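Local coordinates for general secretion pathway protein F (Vibrio cholerae, PDB 3C1Q) that probably serves as an inner-membrane component of the type II secretion system, needed for energy-dependent export of proteases and toxins from the periplasm, here represented by its first cytoplasmic domain, at residues N105-K108 with M109-L113; Q20-T23 with L24-G28; H73-D76 with E77-S81. All coordinates share one frame; numbering follows the deposited sequence. Where two conformers were deposited one is given.

In the fold
The three contacts are local ones in an all-helical cytoplasmic domain. Contact 2 forms the C-terminal end of helix 11-26, contact 3 the start of helix 77-89, and contact 1 two successive turns of the long helix 92-121. Contact 2 comes nearest to the calcium site: the side chain of Q26 is about 3 Å from that of the calcium ligand E97 and about 7 Å from a calcium ion. N105 of contact 1 lies about 10 Å from calcium and F79 of contact 3 about 14 Å. Centres of contacts 2 and 3 are about 19 Å apart, on opposite sides of the chain's centre; those of contacts 1 and 2, both touching the second subunit, about 23 Å.

Contact 1 of 3, residues N105-K108 with M109-L113; sequences NRQK and MRSKL
R106 and R110, one helical turn apart, stack their guanidinium groups with planes 5° apart and centres separated by 4.2 Å. The two chains run side by side in the same direction, and R110 CD sits over the centre of the R106 guanidinium, 3.5 Å from R106 CZ. R106 NH2 and R110 NH1 approach to 3.6 Å, and the like charges probably work against the stack, which rests on this flat contact. R106 stays extended from CG to NE, whereas R110 turns at its third torsion, which swings its flat group parallel to that of R106.

The amides of M109 (a selenomethionine), R110, S111 and K112 donate to the carbonyls four residues earlier. The straightest, M109 N to N105 O, has an N-H...O angle of 168°. S111 OG turns back over the helix, its first torsion 62°, and stands 2.8 Å from Q107 O and 2.9 Å from K108 O; its single proton could go to either carbonyl.

K108 NZ bonds to Q107 OE1, and K112 NZ to S111 OG, both of the second subunit; K108 NZ also has a long, weak ion pair with E104. This surface stretch of helix 92-121 therefore meets its dimer mate through lysines, while R106 and Q107 rest on helix 11-26 of their own chain.

Contact 2 of 3, residues Q20-T23 with L24-G28; sequences QLAT and LVQSG
A Schellman motif closes helix 11-26 here, in the all-helical cytoplasmic domain of this GSP F family protein. At the end G28 has left helical geometry, with a positive phi of 99°, and two bonds run back into the last turn, among them G28 N to V25 O. The preceding turns carry regular bonds from L24 N to Q20 O and from V25 N to L21 O, but S27 N reaches T23 O only weakly, at 3.4 Å, and donates to L24 O at 3.1 Å.

A22 O is gripped twice by Q26. The backbone N and side-chain NE2 of Q26 each lie 3.0 Å from A22 O and reach it from opposite faces of its carbonyl plane. The NE2 bond is nearly straight, 168° at the hydrogen, yet NE2 stands well above the carbonyl plane. With CG beside its own backbone N (chi1 -79°) and an extended chain beyond, the Q26 side chain runs back past that carbonyl. NE2 also donates to E97 OE1, so this glutamine ties the helix end to a calcium ligand on helix 92-121 and probably helps to position it.

On another side, L21 CD1 and V25 CG2 meet at 4.1 Å as their side chains cross. L24 packs on helix 31-40 and on L24 of the second subunit. T23 OG1 bonds to R19 O and to Q20 NE2 of that subunit, placing this helix at the dimer interface. In the final turn, L24 O accepts from S27 OG as well as S27 N, the OG bond being 2.5 Å long, in the carbonyl plane and on a lone pair.

Contact 3 of 3, residues H73-D76 with E77-S81; sequences HVFD and ELFRS
F75 directs a ring edge at the face of F79 in a T-shaped pair, with centroids 5.0 Å apart and planes at 60°. The touching atom is F75 CD1, which lies over the centre of the F79 ring and 3.6 Å from F79 CE2.

Next to the rings, the helix start is closed by D76, the N-cap of helix 77-89. Its OD1 accepts from F79 N at 2.9 Å with an N-H...O angle of 163°. A first torsion of 67° folds the carboxylate of D76 back over the first turn to make that bond. D76 O receives R80 N, while the R80 side chain bends at its third torsion and sends NE to F75 O, 2.9 Å away and close to the guanidinium plane.

Farther out, V74 CG1 lies over a face of the F75 ring. F75 packs on L14 and I17 of helix 11-26, M50 of helix 45-59 and L68 of helix 64-68; L68 also touches F79 and R80.

The chemistry thus joins a buried aromatic pair to a polar cap: the negative carboxylate of D76 meets an amide at the helix N-terminus, where the helix dipole would be expected to stabilise its charge.

Contact 1 of 3, residues N105-K108 with M109-L113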
loop_
_atom_site.group_PDB
_atom_site.type_symbol
_atom_site.label_atom_id
_atom_site.label_comp_id
_atom_site.label_asym_id
_atom_site.label_seq_id
_atom_site.Cartn_x
_atom_site.Cartn_y
_atom_site.Cartn_z
ATOM N N ASN B 105 8.662 -7.962 -2.377
ATOM C CA ASN B 105 9.417 -8.866 -3.235
ATOM C C ASN B 105 9.245 -10.298 -2.775
ATOM O O ASN B 105 9.004 -11.183 -3.591
ATOM C CB ASN B 105 10.906 -8.508 -3.210
ATOM C CG ASN B 105 11.759 -9.465 -4.037
ATOM O OD1 ASN B 105 12.596 -10.244 -3.506
ATOM N ND2 ASN B 105 11.568 -9.409 -5.342
ATOM N N ARG B 106 9.377 -10.519 -1.467
ATOM C CA ARG B 106 9.247 -11.847 -0.890
ATOM C C ARG B 106 7.846 -12.415 -1.187
ATOM O O ARG B 106 7.707 -13.560 -1.611
ATOM C CB ARG B 106 9.511 -11.788 0.614
ATOM C CG ARG B 106 9.493 -13.107 1.290
ATOM C CD ARG B 106 10.215 -13.073 2.630
ATOM N NE ARG B 106 10.476 -14.446 3.043
ATOM C CZ ARG B 106 9.580 -15.247 3.611
ATOM N NH1 ARG B 106 8.349 -14.818 3.872
ATOM N NH2 ARG B 106 9.922 -16.489 3.927
ATOM N N GLN B 107 6.819 -11.608 -0.964
ATOM C CA GLN B 107 5.444 -12.007 -1.260
ATOM C C GLN B 107 5.267 -12.376 -2.735
ATOM O O GLN B 107 4.652 -13.393 -3.063
ATOM C CB GLN B 107 4.461 -10.889 -0.867
ATOM C CG GLN B 107 3.022 -11.017 -1.427
ATOM C CD GLN B 107 2.383 -12.362 -1.187
ATOM O OE1 GLN B 107 2.783 -13.112 -0.282
ATOM N NE2 GLN B 107 1.375 -12.690 -2.004
ATOM N N LYS B 108 5.797 -11.547 -3.624
ATOM C CA LYS B 108 5.633 -11.777 -5.053
ATOM C C LYS B 108 6.306 -13.064 -5.488
ATOM O O LYS B 108 5.698 -13.896 -6.172
ATOM C CB LYS B 108 6.200 -10.618 -5.871
ATOM C CG LYS B 108 5.451 -9.303 -5.732
ATOM C CD LYS B 108 5.563 -8.439 -6.974
ATOM C CE LYS B 108 5.189 -6.985 -6.690
ATOM N NZ LYS B 108 3.968 -6.798 -5.840
HETATM N N MSE B 109 7.562 -13.244 -5.075
HETATM C CA MSE B 109 8.335 -14.392 -5.507
HETATM C C MSE B 109 7.800 -15.684 -4.883
HETATM O O MSE B 109 7.780 -16.726 -5.533
HETATM C CB MSE B 109 9.817 -14.169 -5.176
HETATM C CG MSE B 109 10.430 -12.943 -5.884
HETATM SE SE MSE B 109 10.511 -13.077 -7.858
HETATM C CE MSE B 109 11.609 -14.688 -7.940
ATOM N N ARG B 110 7.340 -15.606 -3.627
ATOM C CA ARG B 110 6.799 -16.790 -2.934
ATOM C C ARG B 110 5.410 -17.140 -3.442
ATOM O O ARG B 110 5.100 -18.323 -3.659
ATOM C CB ARG B 110 6.807 -16.625 -1.413
ATOM C CG ARG B 110 8.206 -16.571 -0.841
ATOM C CD ARG B 110 8.194 -16.451 0.685
ATOM N NE ARG B 110 7.633 -17.639 1.318
ATOM C CZ ARG B 110 8.316 -18.748 1.587
ATOM N NH1 ARG B 110 9.600 -18.859 1.290
ATOM N NH2 ARG B 110 7.692 -19.769 2.158
ATOM N N SER B 111 4.581 -16.125 -3.702
ATOM C CA SER B 111 3.246 -16.376 -4.213
ATOM C C SER B 111 3.327 -17.052 -5.591
ATOM O O SER B 111 2.563 -17.964 -5.888
ATOM C CB SER B 111 2.425 -15.083 -4.278
ATOM O OG SER B 111 3.011 -14.150 -5.164
ATOM N N LYS B 112 4.266 -16.607 -6.424
ATOM C CA LYS B 112 4.433 -17.179 -7.742
ATOM C C LYS B 112 4.900 -18.633 -7.646
ATOM O O LYS B 112 4.421 -19.478 -8.387
ATOM C CB LYS B 112 5.389 -16.322 -8.566
ATOM C CG LYS B 112 4.760 -15.019 -8.992
ATOM C CD LYS B 112 5.749 -14.158 -9.731
ATOM C CE LYS B 112 5.143 -12.822 -10.077
ATOM N NZ LYS B 112 3.991 -12.974 -11.021
ATOM N N LEU B 113 5.819 -18.940 -6.733
ATOM C CA LEU B 113 6.214 -20.344 -6.519
ATOM C C LEU B 113 5.041 -21.173 -6.066
ATOM O O LEU B 113 4.862 -22.305 -6.530
ATOM C CB LEU B 113 7.324 -20.475 -5.484
ATOM C CG LEU B 113 8.737 -20.008 -5.862
ATOM C CD1 LEU B 113 9.694 -20.234 -4.652
ATOM C CD2 LEU B 113 9.282 -20.677 -7.125
#

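Contact 2 of 3, residues Q20-T23 with L24-G28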
loop_
_atom_site.group_PDB
_atom_site.type_symbol
_atom_site.label_atom_id
_atom_site.label_comp_id
_atom_site.label_asym_id
_atom_site.label_seq_id
_atom_site.Cartn_x
_atom_site.Cartn_y
_atom_site.Cartn_z
ATOM N N GLN B 20 2.125 -0.228 4.009
ATOM C CA GLN B 20 1.275 0.835 4.543
ATOM C C GLN B 20 2.045 1.706 5.531
ATOM O O GLN B 20 1.997 2.935 5.445
ATOM C CB GLN B 20 0.029 0.260 5.209
ATOM C CG GLN B 20 -0.902 -0.470 4.246
ATOM C CD GLN B 20 -2.111 -1.050 4.937
ATOM O OE1 GLN B 20 -1.982 -1.870 5.854
ATOM N NE2 GLN B 20 -3.306 -0.618 4.512
ATOM N N LEU B 21 2.774 1.085 6.455
ATOM C CA LEU B 21 3.525 1.876 7.439
ATOM C C LEU B 21 4.601 2.716 6.723
ATOM O O LEU B 21 4.786 3.890 7.022
ATOM C CB LEU B 21 4.129 0.979 8.515
ATOM C CG LEU B 21 4.824 1.662 9.666
ATOM C CD1 LEU B 21 3.827 2.536 10.480
ATOM C CD2 LEU B 21 5.513 0.602 10.555
ATOM N N ALA B 22 5.297 2.129 5.751
ATOM C CA ALA B 22 6.310 2.869 5.006
ATOM C C ALA B 22 5.721 4.071 4.265
ATOM O O ALA B 22 6.299 5.156 4.254
ATOM C CB ALA B 22 7.013 1.959 4.017
ATOM N N THR B 23 4.562 3.868 3.650
ATOM C CA THR B 23 3.898 4.892 2.866
ATOM C C THR B 23 3.490 6.081 3.722
ATOM O O THR B 23 3.686 7.251 3.354
ATOM C CB THR B 23 2.676 4.284 2.125
ATOM O OG1 THR B 23 3.148 3.232 1.258
ATOM C CG2 THR B 23 1.959 5.316 1.301
ATOM N N LEU B 24 2.934 5.779 4.875
ATOM C CA LEU B 24 2.494 6.813 5.798
ATOM C C LEU B 24 3.681 7.562 6.417
ATOM O O LEU B 24 3.706 8.783 6.417
ATOM C CB LEU B 24 1.601 6.193 6.866
ATOM C CG LEU B 24 0.274 5.620 6.353
ATOM C CD1 LEU B 24 -0.402 4.737 7.424
ATOM C CD2 LEU B 24 -0.683 6.704 5.893
ATOM N N VAL B 25 4.670 6.839 6.901
ATOM C CA VAL B 25 5.829 7.460 7.511
ATOM C C VAL B 25 6.564 8.389 6.537
ATOM O O VAL B 25 7.010 9.477 6.918
ATOM C CB VAL B 25 6.770 6.407 8.114
ATOM C CG1 VAL B 25 8.101 7.038 8.474
ATOM C CG2 VAL B 25 6.113 5.758 9.330
ATOM N N GLN B 26 6.695 7.958 5.285
ATOM C CA GLN B 26 7.400 8.766 4.285
ATOM C C GLN B 26 6.646 10.022 3.883
ATOM O O GLN B 26 7.253 10.961 3.362
ATOM C CB GLN B 26 7.745 7.925 3.060
ATOM C CG GLN B 26 8.958 7.068 3.304
ATOM C CD GLN B 26 9.205 6.103 2.200
ATOM O OE1 GLN B 26 10.129 6.283 1.388
ATOM N NE2 GLN B 26 8.374 5.080 2.125
ATOM N N SER B 27 5.343 10.061 4.164
ATOM C CA SER B 27 4.538 11.265 3.936
ATOM C C SER B 27 4.757 12.352 4.984
ATOM O O SER B 27 4.286 13.485 4.810
ATOM C CB SER B 27 3.053 10.911 3.902
ATOM O OG SER B 27 2.569 10.659 5.213
ATOM N N GLY B 28 5.441 12.002 6.071
ATOM C CA GLY B 28 5.762 12.930 7.142
ATOM C C GLY B 28 4.828 12.825 8.336
ATOM O O GLY B 28 4.962 13.557 9.316
#

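Contact 3 of 3, residues H73-D76 with E77-S81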
loop_
_atom_site.group_PDB
_atom_site.type_symbol
_atom_site.label_atom_id
_atom_site.label_comp_id
_atom_site.label_asym_id
_atom_site.label_seq_id
_atom_site.Cartn_x
_atom_site.Cartn_y
_atom_site.Cartn_z
ATOM N N HIS B 73 7.677 -13.569 16.404
ATOM C CA HIS B 73 7.071 -14.477 15.436
ATOM C C HIS B 73 6.507 -13.779 14.178
ATOM O O HIS B 73 6.217 -14.440 13.183
ATOM C CB HIS B 73 5.992 -15.320 16.145
ATOM C CG HIS B 73 4.834 -14.519 16.666
ATOM N ND1 HIS B 73 4.986 -13.404 17.468
ATOM C CD2 HIS B 73 3.499 -14.686 16.504
ATOM C CE1 HIS B 73 3.798 -12.909 17.755
ATOM N NE2 HIS B 73 2.879 -13.665 17.182
ATOM N N VAL B 74 6.379 -12.452 14.219
ATOM C CA VAL B 74 5.906 -11.668 13.077
ATOM C C VAL B 74 7.028 -10.821 12.510
ATOM O O VAL B 74 7.212 -10.770 11.296
ATOM C CB VAL B 74 4.726 -10.753 13.475
ATOM C CG1 VAL B 74 4.377 -9.802 12.338
ATOM C CG2 VAL B 74 3.529 -11.601 13.888
ATOM N N PHE B 75 7.749 -10.136 13.404
ATOM C CA PHE B 75 8.865 -9.272 13.044
ATOM C C PHE B 75 10.165 -9.924 13.496
ATOM O O PHE B 75 10.492 -9.932 14.688
ATOM C CB PHE B 75 8.679 -7.917 13.707
ATOM C CG PHE B 75 7.386 -7.259 13.347
ATOM C CD1 PHE B 75 7.211 -6.683 12.097
ATOM C CD2 PHE B 75 6.328 -7.247 14.248
ATOM C CE1 PHE B 75 5.996 -6.080 11.770
ATOM C CE2 PHE B 75 5.121 -6.661 13.920
ATOM C CZ PHE B 75 4.951 -6.084 12.695
ATOM N N ASP B 76 10.899 -10.504 12.551
ATOM C CA ASP B 76 12.087 -11.278 12.913
ATOM C C ASP B 76 13.261 -10.378 13.317
ATOM O O ASP B 76 13.161 -9.152 13.303
ATOM C CB ASP B 76 12.456 -12.315 11.825
ATOM C CG ASP B 76 12.923 -11.692 10.506
ATOM O OD1 ASP B 76 13.227 -10.488 10.441
ATOM O OD2 ASP B 76 12.964 -12.443 9.509
ATOM N N GLU B 77 14.368 -11.001 13.710
ATOM C CA GLU B 77 15.529 -10.263 14.186
ATOM C C GLU B 77 16.038 -9.261 13.147
ATOM O O GLU B 77 16.392 -8.132 13.495
ATOM C CB GLU B 77 16.623 -11.257 14.564
ATOM C CG GLU B 77 17.938 -10.653 15.006
ATOM C CD GLU B 77 18.923 -11.714 15.460
ATOM O OE1 GLU B 77 18.501 -12.888 15.629
ATOM O OE2 GLU B 77 20.117 -11.382 15.642
ATOM N N LEU B 78 16.054 -9.654 11.878
ATOM C CA LEU B 78 16.491 -8.735 10.824
ATOM C C LEU B 78 15.555 -7.538 10.723
ATOM O O LEU B 78 16.000 -6.404 10.646
ATOM C CB LEU B 78 16.556 -9.439 9.469
ATOM C CG LEU B 78 16.999 -8.565 8.290
ATOM C CD1 LEU B 78 18.430 -8.094 8.472
ATOM C CD2 LEU B 78 16.856 -9.339 7.007
ATOM N N PHE B 79 14.253 -7.798 10.727
ATOM C CA PHE B 79 13.270 -6.729 10.595
ATOM C C PHE B 79 13.488 -5.724 11.727
ATOM O O PHE B 79 13.604 -4.523 11.497
ATOM C CB PHE B 79 11.849 -7.310 10.621
ATOM C CG PHE B 79 10.776 -6.335 10.195
ATOM C CD1 PHE B 79 10.038 -6.548 9.030
ATOM C CD2 PHE B 79 10.461 -5.230 10.979
ATOM C CE1 PHE B 79 9.032 -5.655 8.643
ATOM C CE2 PHE B 79 9.451 -4.333 10.591
ATOM C CZ PHE B 79 8.744 -4.543 9.424
ATOM N N ARG B 80 13.565 -6.228 12.953
ATOM C CA ARG B 80 13.641 -5.362 14.124
ATOM C C ARG B 80 14.981 -4.655 14.198
ATOM O O ARG B 80 15.055 -3.491 14.618
ATOM C CB ARG B 80 13.340 -6.160 15.400
ATOM C CG ARG B 80 11.949 -6.722 15.384
ATOM C CD ARG B 80 11.529 -7.368 16.668
ATOM N NE ARG B 80 12.065 -8.707 16.758
ATOM C CZ ARG B 80 13.125 -9.043 17.466
ATOM N NH1 ARG B 80 13.754 -8.144 18.209
ATOM N NH2 ARG B 80 13.539 -10.295 17.453
ATOM N N SER B 81 16.031 -5.338 13.739
ATOM C CA SER B 81 17.357 -4.733 13.659
ATOM C C SER B 81 17.394 -3.564 12.689
ATOM O O SER B 81 17.984 -2.532 12.999
ATOM C CB SER B 81 18.395 -5.774 13.254
ATOM O OG SER B 81 18.678 -6.623 14.349
#